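Local coordinates for pyruvate kinase 1 (Trypanosoma brucei brucei, PDB 4KCV), which catalyses the last step of glycolysis, the transfer of a phosphoryl group from phosphoenolpyruvate to ADP to give pyruvate and ATP, at residues N22-T27 / V328-E333; S212-A217 / I236-E241; I259-G264 / K291-A296; V476-H481 / N491-I496. One frame throughout, in Å; residues are numbered along the deposited sequence.

Three of the four contacts belong to one closed eight-stranded barrel and converge on its C-terminal rim, where 2-oxoglutarate and a magnesium ion are bound. Contact 1 closes the barrel by joining its first and last strands, contact 2 joins the end of strand 208-211 to strand 235-240, and contact 3 pairs the sixth and seventh strands. Contacts 2 and 3, with centres about 10 Å apart, share hydrogen bonds between neighbouring strands; contacts 1 and 3, about 11 Å apart, meet through Met329 and Met260. Contact 4 stands apart in the C-terminal alpha/beta domain beside the bound fructose 2,6-bisphosphate, its centre 32 to 37 Å from the other three.

Contact 1: residues N22-T27 / V328-E333; sequences NRIVCT and VMLSGE. With AKG (2-oxoglutaric acid), chain E.
Val25 and Met329 face each other where the first and eighth strands of the barrel run parallel, and the methionine side chain leads from this seam to the ligand. Met329 CB lies 4.0 Å from Val25 O, still close to the backbone. With CG anti to the backbone N (chi1 -174°), the chain runs across the valine, and Met329 CG comes within 3.9 Å of Val25 CB. Next, Met329 SD passes Val25 CG1 at 4.0 Å. A bend at chi3 then turns the methyl to the bound 2-oxoglutarate, where Met329 CE rests 3.7 Å from AKG C4.

On the other face of the sheet Ile24, Cys26, Val328 and Leu330 pack more loosely together, the last three also touching helix 340-356. Between the faces runs a regular parallel ladder: Val328 N bonds to Arg23 O, Val25 N to Val328 O, and Leu330 N to Val25 O.

At the C-terminal end of the strands Leu330 O receives two donors from a single residue. Thr27 N lies 3.0 Å from Leu330 O, tilted from the carbonyl plane, while Thr27 OG1 gives its proton at 2.7 Å, in that plane and on a lone pair. The same hydroxyl is also hydrogen-bonded by Arg50 NH1. The chemistry thus divides in two: a polar grip on one buried carbonyl fixes the threonine rotation, while the methyl of Met329 gives the ligand carbons an apolar contact.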
# COMPACT_ATOMS: atom_id res chain seq x y z
N ASN A 22 -7.87 9.41 25.36
CA ASN A 22 -9.33 9.39 25.30
C ASN A 22 -9.97 10.00 26.54
O ASN A 22 -9.32 10.19 27.60
CB ASN A 22 -9.84 7.96 25.07
CG ASN A 22 -9.31 7.36 23.78
OD1 ASN A 22 -8.34 6.61 23.80
ND2 ASN A 22 -9.93 7.71 22.65
N ARG A 23 -11.27 10.26 26.43
CA ARG A 23 -11.97 11.11 27.38
C ARG A 23 -13.19 10.36 27.86
O ARG A 23 -13.77 9.53 27.13
CB ARG A 23 -12.40 12.43 26.71
CG ARG A 23 -11.23 13.36 26.36
CD ARG A 23 -10.41 13.68 27.60
NE ARG A 23 -9.16 14.37 27.25
CZ ARG A 23 -7.94 13.82 27.31
NH1 ARG A 23 -7.77 12.58 27.76
NH2 ARG A 23 -6.88 14.55 26.97
N ILE A 24 -13.55 10.62 29.11
CA ILE A 24 -14.58 9.87 29.78
C ILE A 24 -15.73 10.80 30.21
O ILE A 24 -15.52 11.77 30.97
CB ILE A 24 -14.00 9.12 31.02
CG1 ILE A 24 -12.88 8.15 30.56
CG2 ILE A 24 -15.10 8.33 31.72
CD1 ILE A 24 -12.06 7.57 31.70
N VAL A 25 -16.93 10.49 29.71
CA VAL A 25 -18.16 11.14 30.10
C VAL A 25 -18.85 10.30 31.18
O VAL A 25 -19.07 9.10 30.98
CB VAL A 25 -19.12 11.24 28.87
CG1 VAL A 25 -20.38 12.00 29.21
CG2 VAL A 25 -18.43 11.92 27.70
N CYS A 26 -19.16 10.93 32.33
CA CYS A 26 -19.91 10.27 33.40
C CYS A 26 -21.26 10.92 33.65
O CYS A 26 -21.36 12.16 33.81
CB CYS A 26 -19.12 10.29 34.72
SG CYS A 26 -17.45 9.65 34.53
N THR A 27 -22.31 10.08 33.69
CA THR A 27 -23.64 10.49 34.12
C THR A 27 -23.70 10.65 35.64
O THR A 27 -23.29 9.76 36.39
CB THR A 27 -24.67 9.43 33.68
OG1 THR A 27 -24.53 9.18 32.28
CG2 THR A 27 -26.14 9.88 33.98
N VAL A 328 -15.62 7.71 25.63
CA VAL A 328 -16.52 6.68 26.05
C VAL A 328 -17.32 7.15 27.26
O VAL A 328 -16.94 8.10 27.94
CB VAL A 328 -15.75 5.40 26.42
CG1 VAL A 328 -15.24 4.73 25.14
CG2 VAL A 328 -14.60 5.74 27.36
N MET A 329 -18.44 6.49 27.51
CA MET A 329 -19.44 7.05 28.39
C MET A 329 -19.89 6.02 29.41
O MET A 329 -19.93 4.80 29.13
CB MET A 329 -20.63 7.60 27.61
CG MET A 329 -21.66 8.34 28.47
SD MET A 329 -22.84 9.30 27.50
CE MET A 329 -24.30 8.25 27.70
N LEU A 330 -20.25 6.52 30.58
CA LEU A 330 -20.82 5.72 31.62
C LEU A 330 -22.19 6.32 31.97
O LEU A 330 -22.36 7.56 31.98
CB LEU A 330 -19.89 5.71 32.83
CG LEU A 330 -18.53 5.03 32.57
CD1 LEU A 330 -17.53 5.36 33.66
CD2 LEU A 330 -18.73 3.51 32.43
N SER A 331 -23.18 5.44 32.16
CA SER A 331 -24.52 5.86 32.55
C SER A 331 -24.81 5.41 33.98
O SER A 331 -24.34 6.04 34.94
CB SER A 331 -25.57 5.31 31.57
OG SER A 331 -25.41 5.92 30.29
N GLY A 332 -25.58 4.34 34.12
CA GLY A 332 -25.96 3.85 35.46
C GLY A 332 -24.73 3.52 36.32
O GLY A 332 -24.77 3.65 37.54
N GLU A 333 -23.61 3.19 35.66
CA GLU A 333 -22.38 2.79 36.38
C GLU A 333 -21.94 3.89 37.36
O GLU A 333 -21.45 3.60 38.45
CB GLU A 333 -21.24 2.50 35.38
CG GLU A 333 -21.50 1.35 34.40
CD GLU A 333 -21.97 1.83 33.03
OE1 GLU A 333 -22.81 2.76 32.95
OE2 GLU A 333 -21.53 1.25 32.02
C1 AKG E . -29.01 5.21 24.68
O1 AKG E . -28.02 4.45 24.69
O2 AKG E . -30.07 4.81 24.15
C2 AKG E . -28.90 6.65 25.25
O5 AKG E . -29.88 7.41 25.30
C3 AKG E . -27.58 6.99 25.95
C4 AKG E . -27.81 7.00 27.47
C5 AKG E . -27.86 5.56 28.00
O3 AKG E . -28.80 4.83 27.61
O4 AKG E . -26.98 5.22 28.80

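Contact 2: residues S212-A217 / I236-E241; sequences SFIRTA and IISKIE. With MG (magnesium ion), chain C; AKG (2-oxoglutaric acid), chain E.
Glu241 reaches from the end of strand 235-240 to Phe213, in the loop that follows strand 208-211, and uses its two carboxylate oxygens for different tasks. Glu241 OE2 accepts a hydrogen bond on its anti side from Phe213 N, modelled at 2.5 Å, a doubtful length for such a bond. Glu241 OE1 binds the magnesium ion at 2.3 Å. The metal is also held by Asp265, by two oxygens of 2-oxoglutarate and by a water that donates to Glu241 OE2. Phe213 N probably helps to position the carboxylate.

Beside it Lys239 bends at chi3 (51°), which brings Lys239 NZ 2.8 Å from Ser212 OG and 2.9 Å from AKG O5, the keto oxygen. Asp84 takes a further bond from Lys239 NZ, and Ser212 OG is itself bonded to Thr85 O. The magnesium ion, bound to the same AKG O5, would be expected to polarise that carbonyl.

The tight part lies toward the start of the strand. There Ile214 CG1 lies against Ser238 CB at 3.8 Å, both residues touching helices 217-227 and 249-255, and Ile214 N bonds to Lys239 O at 3.2 Å. By contrast, the looser side is bridged by water: one molecule donates to Ile214 O and accepts from Glu241 N, in place of a direct bond. Lysine, glutamate and aspartate gathered around a metal-chelated keto acid at the C-terminal ends of the strands are typical of the pyruvate kinase active site in its TIM barrel.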
# COMPACT_ATOMS: atom_id res chain seq x y z
N SER A 212 -31.42 13.92 21.97
CA SER A 212 -31.95 12.57 21.86
C SER A 212 -32.68 12.33 20.54
O SER A 212 -33.26 13.26 19.95
CB SER A 212 -32.85 12.28 23.05
OG SER A 212 -32.07 12.04 24.23
N PHE A 213 -32.58 11.10 20.02
CA PHE A 213 -33.45 10.62 18.92
C PHE A 213 -33.36 11.50 17.65
O PHE A 213 -34.39 11.80 16.99
CB PHE A 213 -34.91 10.50 19.41
CG PHE A 213 -35.79 9.63 18.54
CD1 PHE A 213 -35.47 8.29 18.31
CD2 PHE A 213 -37.02 10.12 18.07
CE1 PHE A 213 -36.30 7.48 17.54
CE2 PHE A 213 -37.87 9.31 17.30
CZ PHE A 213 -37.50 7.99 17.03
N ILE A 214 -32.15 11.88 17.28
CA ILE A 214 -31.96 12.69 16.06
C ILE A 214 -32.04 11.82 14.81
O ILE A 214 -31.22 10.89 14.62
CB ILE A 214 -30.61 13.43 16.08
CG1 ILE A 214 -30.61 14.51 17.19
CG2 ILE A 214 -30.34 14.05 14.72
CD1 ILE A 214 -31.59 15.64 16.95
N ARG A 215 -32.99 12.15 13.93
CA ARG A 215 -33.27 11.32 12.74
C ARG A 215 -32.86 11.98 11.44
O ARG A 215 -32.71 11.30 10.42
CB ARG A 215 -34.74 10.96 12.69
CG ARG A 215 -35.16 10.00 13.77
CD ARG A 215 -36.54 10.33 14.27
NE ARG A 215 -36.55 11.55 15.09
CZ ARG A 215 -37.54 12.43 15.12
NH1 ARG A 215 -38.60 12.25 14.36
NH2 ARG A 215 -37.45 13.51 15.90
N THR A 216 -32.78 13.31 11.44
CA THR A 216 -32.54 14.08 10.23
C THR A 216 -31.70 15.30 10.59
O THR A 216 -31.72 15.76 11.75
CB THR A 216 -33.87 14.59 9.57
OG1 THR A 216 -34.47 15.57 10.41
CG2 THR A 216 -34.86 13.45 9.32
N ALA A 217 -31.00 15.84 9.59
CA ALA A 217 -30.31 17.12 9.74
C ALA A 217 -31.26 18.26 10.12
O ALA A 217 -30.87 19.21 10.79
CB ALA A 217 -29.55 17.47 8.46
N ILE A 236 -23.94 20.99 19.86
CA ILE A 236 -24.95 19.95 19.72
C ILE A 236 -24.33 18.60 19.33
O ILE A 236 -23.78 18.45 18.23
CB ILE A 236 -26.00 20.33 18.67
CG1 ILE A 236 -26.71 21.62 19.09
CG2 ILE A 236 -27.01 19.20 18.49
CD1 ILE A 236 -27.58 22.19 18.01
N ILE A 237 -24.44 17.64 20.23
CA ILE A 237 -23.98 16.29 19.98
C ILE A 237 -25.21 15.46 19.70
O ILE A 237 -26.01 15.24 20.60
CB ILE A 237 -23.26 15.72 21.24
CG1 ILE A 237 -22.18 16.68 21.72
CG2 ILE A 237 -22.63 14.36 20.92
CD1 ILE A 237 -21.08 16.90 20.70
N SER A 238 -25.40 15.05 18.45
CA SER A 238 -26.62 14.33 18.09
C SER A 238 -26.51 12.88 18.49
O SER A 238 -25.49 12.21 18.21
CB SER A 238 -26.91 14.44 16.58
OG SER A 238 -27.21 15.77 16.20
N LYS A 239 -27.57 12.38 19.15
CA LYS A 239 -27.62 10.98 19.56
C LYS A 239 -28.28 10.14 18.48
O LYS A 239 -29.43 10.42 18.05
CB LYS A 239 -28.37 10.84 20.88
CG LYS A 239 -27.78 11.71 22.00
CD LYS A 239 -28.62 11.68 23.28
CE LYS A 239 -28.95 10.26 23.76
NZ LYS A 239 -30.00 10.30 24.83
N ILE A 240 -27.52 9.20 17.93
CA ILE A 240 -28.04 8.35 16.86
C ILE A 240 -28.70 7.11 17.48
O ILE A 240 -28.04 6.33 18.19
CB ILE A 240 -26.92 7.93 15.87
CG1 ILE A 240 -26.29 9.18 15.24
CG2 ILE A 240 -27.45 6.99 14.79
CD1 ILE A 240 -27.22 10.01 14.36
N GLU A 241 -30.03 7.01 17.33
CA GLU A 241 -30.79 6.02 18.12
C GLU A 241 -31.70 5.11 17.31
O GLU A 241 -32.33 4.24 17.88
CB GLU A 241 -31.62 6.70 19.21
CG GLU A 241 -30.93 7.83 19.93
CD GLU A 241 -31.55 8.09 21.29
OE1 GLU A 241 -31.65 7.13 22.08
OE2 GLU A 241 -31.85 9.25 21.61
MG MG C . -31.48 6.77 24.36
C1 AKG E . -29.01 5.21 24.68
O1 AKG E . -28.02 4.45 24.69
O2 AKG E . -30.07 4.81 24.15
C2 AKG E . -28.90 6.65 25.25
O5 AKG E . -29.88 7.41 25.30
C3 AKG E . -27.58 6.99 25.95
C4 AKG E . -27.81 7.00 27.47
C5 AKG E . -27.86 5.56 28.00
O3 AKG E . -28.80 4.83 27.61
O4 AKG E . -26.98 5.22 28.80
O HOH W 1 -31.60 8.45 15.51
O HOH W 2 -32.80 8.76 24.18

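Contact 3: residues I259-G264 / K291-A296; sequences IMVARG and KPVICA. With AKG (2-oxoglutaric acid), chain E.
Ala296 O has most of the Arg263 side chain packed against it and takes a hydrogen bond from its NE. Arg263 NE stands 2.9 Å from Ala296 O, above the carbonyl plane and not on a lone pair, while Arg263 CB and CG flank the same oxygen. A turn at chi3 (-55°) swings the guanidinium back across the end of the neighbouring strand, where one face, toward its rim, receives the sulfur of Cys295; Arg263 CZ is 3.8 Å from Cys295 SG. Its far nitrogens are held by other groups, NH2 by a salt bridge to Asp316 and a bond to Thr297 O, NH1 by Gln279, so the flat group is fixed from several directions. The backbone oxygen of Arg263 accepts a bond from Arg311 of a second subunit.

Toward their start the two strands run parallel, inclined by 17°. Ile294 N gives to Ile259 O and Val261 N to Ile294 O, each at 2.8 Å, whereas the last rung, Ala296 N to Val261 O, is long and weak. The pairing thus slackens just where Ala262, centre of an inverse gamma turn, leads into the helix 263-269.

Inside the barrel Met260 leans across toward Ala296, Met260 SD passing Ala296 CB at 3.8 Å and lying 3.9 Å from AKG C3. The first turn of the helix contributes to the site: Gly264 N bonds to AKG O1 at 2.9 Å, and Asp265 N also bonds the ligand. Binding a carboxylate by backbone N-H groups at a helix N-terminus, set on the C-terminal rim of the strands, is characteristic of the pyruvate kinase TIM barrel.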
# COMPACT_ATOMS: atom_id res chain seq x y z
N ILE A 259 -21.27 13.54 17.60
CA ILE A 259 -22.23 12.45 17.53
C ILE A 259 -22.07 11.57 18.77
O ILE A 259 -20.95 11.40 19.29
CB ILE A 259 -21.99 11.58 16.27
CG1 ILE A 259 -22.31 12.37 14.99
CG2 ILE A 259 -22.81 10.28 16.34
CD1 ILE A 259 -23.77 12.83 14.88
N MET A 260 -23.19 11.08 19.30
CA MET A 260 -23.15 9.98 20.25
C MET A 260 -23.75 8.75 19.62
O MET A 260 -24.85 8.79 19.09
CB MET A 260 -23.92 10.30 21.55
CG MET A 260 -23.82 9.18 22.59
SD MET A 260 -25.11 9.24 23.85
CE MET A 260 -24.70 10.80 24.61
N VAL A 261 -23.04 7.63 19.70
CA VAL A 261 -23.59 6.36 19.24
C VAL A 261 -24.36 5.79 20.40
O VAL A 261 -23.77 5.22 21.32
CB VAL A 261 -22.47 5.36 18.84
CG1 VAL A 261 -23.08 4.03 18.45
CG2 VAL A 261 -21.62 5.93 17.71
N ALA A 262 -25.66 6.08 20.43
CA ALA A 262 -26.47 5.81 21.61
C ALA A 262 -26.99 4.38 21.54
O ALA A 262 -28.10 4.14 21.10
CB ALA A 262 -27.65 6.81 21.66
N ARG A 263 -26.16 3.44 21.95
CA ARG A 263 -26.34 2.01 21.55
C ARG A 263 -27.54 1.33 22.21
O ARG A 263 -28.04 0.33 21.72
CB ARG A 263 -25.06 1.23 21.86
CG ARG A 263 -23.86 1.73 21.09
CD ARG A 263 -22.67 0.80 21.30
NE ARG A 263 -22.36 0.63 22.71
CZ ARG A 263 -21.36 -0.12 23.16
NH1 ARG A 263 -20.56 -0.76 22.32
NH2 ARG A 263 -21.20 -0.28 24.47
N GLY A 264 -27.96 1.85 23.35
CA GLY A 264 -29.04 1.23 24.10
C GLY A 264 -30.34 1.32 23.33
O GLY A 264 -30.89 0.29 22.91
N LYS A 291 -14.86 15.49 13.75
CA LYS A 291 -15.82 15.85 14.78
C LYS A 291 -15.90 14.80 15.88
O LYS A 291 -15.83 13.59 15.62
CB LYS A 291 -17.20 16.06 14.17
CG LYS A 291 -17.28 17.32 13.29
CD LYS A 291 -18.71 17.60 12.87
CE LYS A 291 -18.84 19.02 12.31
NZ LYS A 291 -20.04 19.10 11.43
N PRO A 292 -16.04 15.25 17.13
CA PRO A 292 -16.01 14.36 18.29
C PRO A 292 -17.12 13.33 18.29
O PRO A 292 -18.24 13.59 17.83
CB PRO A 292 -16.14 15.33 19.50
CG PRO A 292 -16.64 16.63 18.90
CD PRO A 292 -16.08 16.68 17.51
N VAL A 293 -16.77 12.11 18.65
CA VAL A 293 -17.74 11.06 18.71
C VAL A 293 -17.67 10.32 20.03
O VAL A 293 -16.58 10.09 20.56
CB VAL A 293 -17.65 10.12 17.49
CG1 VAL A 293 -16.30 9.42 17.42
CG2 VAL A 293 -18.80 9.09 17.50
N ILE A 294 -18.85 10.06 20.62
CA ILE A 294 -18.95 9.39 21.92
C ILE A 294 -19.57 8.02 21.75
O ILE A 294 -20.62 7.89 21.10
CB ILE A 294 -19.84 10.20 22.89
CG1 ILE A 294 -19.33 11.66 22.99
CG2 ILE A 294 -19.89 9.51 24.26
CD1 ILE A 294 -20.23 12.58 23.78
N CYS A 295 -18.91 6.99 22.28
CA CYS A 295 -19.55 5.68 22.36
C CYS A 295 -20.20 5.50 23.76
O CYS A 295 -19.60 5.84 24.76
CB CYS A 295 -18.53 4.56 22.08
SG CYS A 295 -19.26 2.87 22.10
N ALA A 296 -21.44 5.04 23.78
CA ALA A 296 -22.25 5.02 25.02
C ALA A 296 -22.94 3.65 25.23
O ALA A 296 -23.25 2.93 24.27
CB ALA A 296 -23.31 6.13 24.98
C1 AKG E . -29.01 5.21 24.68
O1 AKG E . -28.02 4.45 24.69
O2 AKG E . -30.07 4.81 24.15
C2 AKG E . -28.90 6.65 25.25
O5 AKG E . -29.88 7.41 25.30
C3 AKG E . -27.58 6.99 25.95
C4 AKG E . -27.81 7.00 27.47
C5 AKG E . -27.86 5.56 28.00
O3 AKG E . -28.80 4.83 27.61
O4 AKG E . -26.98 5.22 28.80

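Contact 4: residues V476-H481 / N491-I496; sequences VVVVVH and NQTRLI. With FDP (2,6-di-O-phosphono-beta-D-fructofuranose), chain F.
Strands 476-481 and 492-496 run antiparallel at 161°, and hydrogen-bonded pairs, Val477 with Ile496, Val479 with Arg494 and His481 with Gln492, alternate with non-hydrogen-bonded ones. The bonds are nearly straight at the Val477 end, where Val477 N to Ile496 O measures 2.7 Å, and the ladder frays at the other, where the return bond from Gln492 N to His481 O is weak.

One face mixes polar His481, Gln492 and Arg494 with Val477, Val479 and Ile496. The histidine CG sits between its backbone N and carbonyl carbon (chi1 51°), which tips the ring over toward the second strand. Arg494 NH2 meets it at the edge, in the ring plane, and donates to His481 NE2 at 2.9 Å; the ring and guanidinium planes are turned 67° apart. That bond makes NE2 an acceptor. Over the centre of one ring face lies a water, which donates to Val479 O and Gln492 OE1 and accepts from Arg494 NE, while Ile496 CD1 covers the middle of one guanidinium face and touches Val479 CG2 at 3.8 Å.

The two strands form a beta hairpin at one border of the mixed sheet of the C-terminal alpha/beta domain, the effector domain of pyruvate kinases. Its outer strand pairs antiparallel with a strand of a neighbouring subunit, so the sheet continues across the interface, and Arg494 NH1 makes a salt bridge to Asp483 of that subunit.

On the opposite face the packing is apolar: Val478 CG1 reaches Thr493 CG2 at 3.6 Å, and Val476 CG1 rests 4.0 Å from Leu495 CB. Where the first strand ends, His481 CA comes within 3.4 Å of FDP O4, a sugar hydroxyl of the bound fructose 2,6-bisphosphate.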
# COMPACT_ATOMS: atom_id res chain seq x y z
N VAL A 476 11.71 18.71 22.01
CA VAL A 476 11.07 19.44 20.91
C VAL A 476 9.54 19.40 21.05
O VAL A 476 8.96 18.34 21.26
CB VAL A 476 11.49 18.89 19.53
CG1 VAL A 476 10.80 19.65 18.40
CG2 VAL A 476 13.00 19.00 19.36
N VAL A 477 8.91 20.56 20.98
CA VAL A 477 7.46 20.69 21.02
C VAL A 477 7.01 21.27 19.68
O VAL A 477 7.64 22.21 19.16
CB VAL A 477 7.02 21.65 22.14
CG1 VAL A 477 5.52 21.92 22.06
CG2 VAL A 477 7.35 21.07 23.50
N VAL A 478 5.89 20.79 19.14
CA VAL A 478 5.37 21.31 17.87
C VAL A 478 4.28 22.37 18.16
O VAL A 478 3.32 22.09 18.86
CB VAL A 478 4.78 20.19 16.97
CG1 VAL A 478 4.21 20.78 15.66
CG2 VAL A 478 5.84 19.12 16.66
N VAL A 479 4.48 23.60 17.70
CA VAL A 479 3.67 24.73 18.16
C VAL A 479 2.94 25.39 16.97
O VAL A 479 3.57 25.79 15.98
CB VAL A 479 4.53 25.80 18.85
CG1 VAL A 479 3.64 26.93 19.35
CG2 VAL A 479 5.36 25.18 20.00
N VAL A 480 1.62 25.50 17.09
CA VAL A 480 0.77 25.91 15.97
C VAL A 480 -0.01 27.18 16.36
O VAL A 480 -0.69 27.20 17.37
CB VAL A 480 -0.24 24.79 15.61
CG1 VAL A 480 -1.21 25.25 14.52
CG2 VAL A 480 0.49 23.50 15.21
N HIS A 481 0.14 28.24 15.57
CA HIS A 481 -0.72 29.43 15.71
C HIS A 481 -0.56 30.28 14.46
O HIS A 481 -0.22 29.75 13.39
CB HIS A 481 -0.42 30.21 17.01
CG HIS A 481 1.06 30.55 17.22
ND1 HIS A 481 1.72 31.49 16.48
CD2 HIS A 481 2.00 30.05 18.14
CE1 HIS A 481 3.00 31.60 16.91
NE2 HIS A 481 3.17 30.73 17.93
N ASN A 491 -1.80 29.86 10.52
CA ASN A 491 -1.13 29.63 9.25
C ASN A 491 0.33 29.22 9.45
O ASN A 491 1.10 29.22 8.49
CB ASN A 491 -1.19 30.88 8.36
CG ASN A 491 -0.25 32.00 8.85
OD1 ASN A 491 -0.13 32.25 10.06
ND2 ASN A 491 0.40 32.69 7.90
N GLN A 492 0.69 28.84 10.67
CA GLN A 492 2.10 28.71 11.05
C GLN A 492 2.35 27.51 11.98
O GLN A 492 1.56 27.25 12.89
CB GLN A 492 2.59 30.01 11.73
CG GLN A 492 4.06 29.95 12.14
CD GLN A 492 4.52 31.20 12.86
OE1 GLN A 492 4.58 31.24 14.09
NE2 GLN A 492 4.86 32.23 12.11
N THR A 493 3.44 26.78 11.74
CA THR A 493 3.90 25.70 12.63
C THR A 493 5.36 25.93 12.91
O THR A 493 6.12 26.22 11.99
CB THR A 493 3.82 24.30 11.96
OG1 THR A 493 2.51 24.08 11.45
CG2 THR A 493 4.20 23.18 12.95
N ARG A 494 5.75 25.79 14.18
CA ARG A 494 7.15 25.90 14.56
C ARG A 494 7.57 24.68 15.37
O ARG A 494 6.79 24.16 16.18
CB ARG A 494 7.40 27.16 15.42
CG ARG A 494 7.09 28.48 14.73
CD ARG A 494 7.51 29.63 15.64
NE ARG A 494 6.60 29.79 16.76
CZ ARG A 494 6.90 30.42 17.90
NH1 ARG A 494 8.16 30.80 18.14
NH2 ARG A 494 5.96 30.64 18.81
N LEU A 495 8.82 24.27 15.23
CA LEU A 495 9.38 23.29 16.16
C LEU A 495 10.29 24.00 17.14
O LEU A 495 11.23 24.72 16.75
CB LEU A 495 10.13 22.19 15.41
CG LEU A 495 9.26 21.02 14.92
CD1 LEU A 495 8.17 21.47 13.93
CD2 LEU A 495 10.16 19.98 14.29
N ILE A 496 9.96 23.85 18.42
CA ILE A 496 10.62 24.60 19.48
C ILE A 496 11.16 23.66 20.56
O ILE A 496 10.47 22.75 21.00
CB ILE A 496 9.64 25.61 20.10
CG1 ILE A 496 9.41 26.75 19.10
CG2 ILE A 496 10.21 26.18 21.39
CD1 ILE A 496 8.23 27.62 19.44
P1 FDP F . -5.14 34.77 17.72
O1P FDP F . -3.66 34.77 17.86
O2P FDP F . -5.85 34.69 19.15
O3P FDP F . -5.68 36.00 16.98
O1 FDP F . -6.24 35.04 14.63
C1 FDP F . -5.06 34.20 14.65
C2 FDP F . -5.30 33.03 15.60
O2 FDP F . -5.71 33.45 16.91
C3 FDP F . -4.11 32.07 15.66
O3 FDP F . -3.05 32.61 16.45
C4 FDP F . -4.78 30.92 16.41
O4 FDP F . -4.05 29.70 16.27
C5 FDP F . -6.08 30.82 15.63
O5 FDP F . -6.35 32.21 15.09
C6 FDP F . -7.20 30.37 16.55
O6 FDP F . -8.37 30.13 15.75
P2 FDP F . -9.52 29.21 16.36
O4P FDP F . -9.05 27.80 16.68
O5P FDP F . -9.97 29.99 17.62
O6P FDP F . -10.69 29.19 15.33
O HOH W 3 3.75 28.68 15.68